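Local coordinates for protein chinitase A (Streptomyces coelicolor, PDB 3EBV) that probably hydrolyses internal glycosidic links of chitin, this chain being the family 18 glycoside hydrolase domain of a longer chitinase, at residues T42-N50 / S96-V107. Residues are numbered along the deposited sequence; the frame is centred on the assembly and turned at random.
Sequences TTPGAVTFN and SATNFANSVYSV
Val47 sets its CG2 methyl against CG2 of Val104, 3.7 Å away, where the short strand 47-48, antiparallel to barrel strand 32-40, runs beside helix 94-111 on the outside of the TIM barrel. Branched aliphatic residues suit this layer: Val107 continues it, CG1 meeting CB of Phe49, whose ring turns from residues 96-107 to pair edge-to-face with Tyr111. Ser103 provides one of two polar links. With chi1 at 62°, Ser103 OG sits between its own backbone N and carbonyl carbon, turned back to donate to Asn99 O at 2.7 Å. The same Ser103 OG accepts from Val47 N at 2.9 Å. Were Ser103 replaced by an alanine, the Val47 N-H would probably be left without this acceptor. Upstream, a type II turn from Thr43 to Ala46 brings Gly45 close to the helix; its positive phi favours glycine, and a CB would clash with Ser96 O. Gly45 O lies at the edge of the Phe100 ring, near its plane, while CG2 of Val104 sits over the centre of one ring face. Asn99, long enough to reach the turn, crosses Thr43 at about a right angle and donates an N-H from ND2 to Pro44 O at 2.9 Å, the acceptor lying within 1° of its amide plane.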
# COMPACT_ATOMS: atom_id res chain seq x y z
N THR A 42 -14.64 -5.19 19.17
CA THR A 42 -14.41 -5.11 20.61
C THR A 42 -13.36 -6.10 21.12
O THR A 42 -12.94 -5.98 22.27
CB THR A 42 -15.74 -5.31 21.40
OG1 THR A 42 -16.35 -6.54 20.99
CG2 THR A 42 -16.68 -4.16 21.12
N THR A 43 -12.96 -7.06 20.28
CA THR A 43 -11.91 -8.04 20.61
C THR A 43 -10.51 -7.47 20.20
O THR A 43 -10.32 -7.14 19.03
CB THR A 43 -12.20 -9.37 19.91
OG1 THR A 43 -13.46 -9.89 20.38
CG2 THR A 43 -11.10 -10.42 20.16
N PRO A 44 -9.57 -7.34 21.16
CA PRO A 44 -8.24 -6.77 20.83
C PRO A 44 -7.56 -7.48 19.65
O PRO A 44 -7.48 -8.70 19.63
CB PRO A 44 -7.46 -6.97 22.14
CG PRO A 44 -8.53 -6.86 23.21
CD PRO A 44 -9.67 -7.66 22.60
N GLY A 45 -7.11 -6.70 18.66
CA GLY A 45 -6.43 -7.24 17.48
C GLY A 45 -7.32 -7.72 16.34
O GLY A 45 -6.85 -7.95 15.23
N ALA A 46 -8.62 -7.93 16.63
CA ALA A 46 -9.50 -8.55 15.66
C ALA A 46 -10.04 -7.55 14.65
O ALA A 46 -10.24 -6.38 14.97
CB ALA A 46 -10.69 -9.26 16.39
N VAL A 47 -10.32 -8.01 13.44
CA VAL A 47 -10.96 -7.14 12.46
C VAL A 47 -12.17 -7.81 11.86
O VAL A 47 -12.36 -9.04 11.98
CB VAL A 47 -9.98 -6.75 11.31
CG1 VAL A 47 -8.76 -6.03 11.90
CG2 VAL A 47 -9.65 -7.95 10.40
N THR A 48 -12.97 -7.01 11.18
CA THR A 48 -14.05 -7.54 10.37
C THR A 48 -14.19 -6.64 9.14
O THR A 48 -13.63 -5.52 9.10
CB THR A 48 -15.39 -7.61 11.20
OG1 THR A 48 -16.35 -8.39 10.48
CG2 THR A 48 -15.92 -6.24 11.49
N PHE A 49 -14.88 -7.14 8.14
CA PHE A 49 -15.16 -6.33 6.98
C PHE A 49 -16.67 -6.29 6.75
O PHE A 49 -17.33 -7.34 6.75
CB PHE A 49 -14.48 -6.91 5.74
CG PHE A 49 -14.79 -6.13 4.48
CD1 PHE A 49 -14.31 -4.83 4.31
CD2 PHE A 49 -15.59 -6.69 3.48
CE1 PHE A 49 -14.61 -4.12 3.16
CE2 PHE A 49 -15.89 -5.97 2.33
CZ PHE A 49 -15.39 -4.70 2.17
N ASN A 50 -17.18 -5.08 6.53
CA ASN A 50 -18.60 -4.88 6.27
C ASN A 50 -18.73 -4.00 5.03
O ASN A 50 -18.43 -2.79 5.11
CB ASN A 50 -19.24 -4.17 7.48
CG ASN A 50 -19.24 -5.05 8.74
OD1 ASN A 50 -19.73 -6.18 8.72
ND2 ASN A 50 -18.68 -4.53 9.83
N SER A 96 -3.75 -10.61 21.05
CA SER A 96 -4.18 -9.73 19.95
C SER A 96 -3.52 -10.13 18.63
O SER A 96 -4.13 -10.06 17.54
CB SER A 96 -3.99 -8.25 20.30
OG SER A 96 -2.60 -7.90 20.53
N ALA A 97 -2.26 -10.59 18.68
CA ALA A 97 -1.64 -11.18 17.48
C ALA A 97 -2.42 -12.40 16.89
O ALA A 97 -2.63 -12.53 15.67
CB ALA A 97 -0.16 -11.55 17.77
N THR A 98 -2.83 -13.32 17.78
CA THR A 98 -3.65 -14.46 17.38
C THR A 98 -5.03 -14.03 16.87
O THR A 98 -5.48 -14.55 15.86
CB THR A 98 -3.78 -15.45 18.56
OG1 THR A 98 -2.48 -15.96 18.83
CG2 THR A 98 -4.75 -16.60 18.24
N ASN A 99 -5.65 -13.06 17.55
CA ASN A 99 -6.96 -12.55 17.10
C ASN A 99 -6.85 -11.88 15.73
O ASN A 99 -7.73 -12.00 14.88
CB ASN A 99 -7.56 -11.57 18.11
CG ASN A 99 -7.91 -12.24 19.44
OD1 ASN A 99 -8.06 -13.47 19.48
ND2 ASN A 99 -7.96 -11.46 20.49
N PHE A 100 -5.74 -11.18 15.50
CA PHE A 100 -5.53 -10.55 14.20
C PHE A 100 -5.40 -11.60 13.11
O PHE A 100 -6.05 -11.54 12.09
CB PHE A 100 -4.23 -9.73 14.26
CG PHE A 100 -3.94 -8.95 12.99
CD1 PHE A 100 -4.55 -7.70 12.78
CD2 PHE A 100 -3.07 -9.46 12.03
CE1 PHE A 100 -4.23 -6.96 11.59
CE2 PHE A 100 -2.78 -8.72 10.85
CZ PHE A 100 -3.38 -7.50 10.64
N ALA A 101 -4.51 -12.58 13.31
CA ALA A 101 -4.32 -13.62 12.30
C ALA A 101 -5.62 -14.38 12.02
O ALA A 101 -5.96 -14.63 10.86
CB ALA A 101 -3.22 -14.61 12.72
N ASN A 102 -6.32 -14.77 13.09
CA ASN A 102 -7.59 -15.51 12.92
C ASN A 102 -8.63 -14.71 12.15
O ASN A 102 -9.28 -15.24 11.23
CB ASN A 102 -8.16 -15.91 14.29
CG ASN A 102 -7.42 -17.10 14.91
OD1 ASN A 102 -6.74 -17.84 14.22
ND2 ASN A 102 -7.56 -17.27 16.22
N SER A 103 -8.80 -13.45 12.54
CA SER A 103 -9.87 -12.64 11.95
C SER A 103 -9.53 -12.21 10.52
O SER A 103 -10.38 -12.22 9.65
CB SER A 103 -10.23 -11.46 12.84
OG SER A 103 -9.11 -10.59 13.00
N VAL A 104 -8.27 -11.81 10.28
CA VAL A 104 -7.90 -11.49 8.91
C VAL A 104 -8.07 -12.69 7.98
O VAL A 104 -8.58 -12.56 6.85
CB VAL A 104 -6.43 -10.90 8.83
CG1 VAL A 104 -5.97 -10.78 7.36
CG2 VAL A 104 -6.39 -9.57 9.55
N TYR A 105 -7.66 -13.89 8.43
CA TYR A 105 -7.80 -15.06 7.57
C TYR A 105 -9.30 -15.38 7.33
O TYR A 105 -9.66 -15.72 6.21
CB TYR A 105 -7.07 -16.24 8.20
CG TYR A 105 -7.06 -17.42 7.28
CD1 TYR A 105 -6.38 -17.38 6.05
CD2 TYR A 105 -7.72 -18.60 7.63
CE1 TYR A 105 -6.36 -18.48 5.22
CE2 TYR A 105 -7.70 -19.69 6.80
CZ TYR A 105 -7.03 -19.64 5.61
OH TYR A 105 -7.01 -20.75 4.79
N SER A 106 -10.13 -15.20 8.35
CA SER A 106 -11.59 -15.41 8.22
C SER A 106 -12.14 -14.46 7.16
O SER A 106 -12.94 -14.85 6.31
CB SER A 106 -12.27 -15.18 9.56
OG SER A 106 -13.68 -15.40 9.42
N VAL A 107 -11.70 -13.19 7.19
CA VAL A 107 -12.17 -12.20 6.20
C VAL A 107 -11.68 -12.55 4.80
O VAL A 107 -12.42 -12.48 3.80
CB VAL A 107 -11.70 -10.77 6.60
CG1 VAL A 107 -11.88 -9.76 5.46
CG2 VAL A 107 -12.45 -10.32 7.84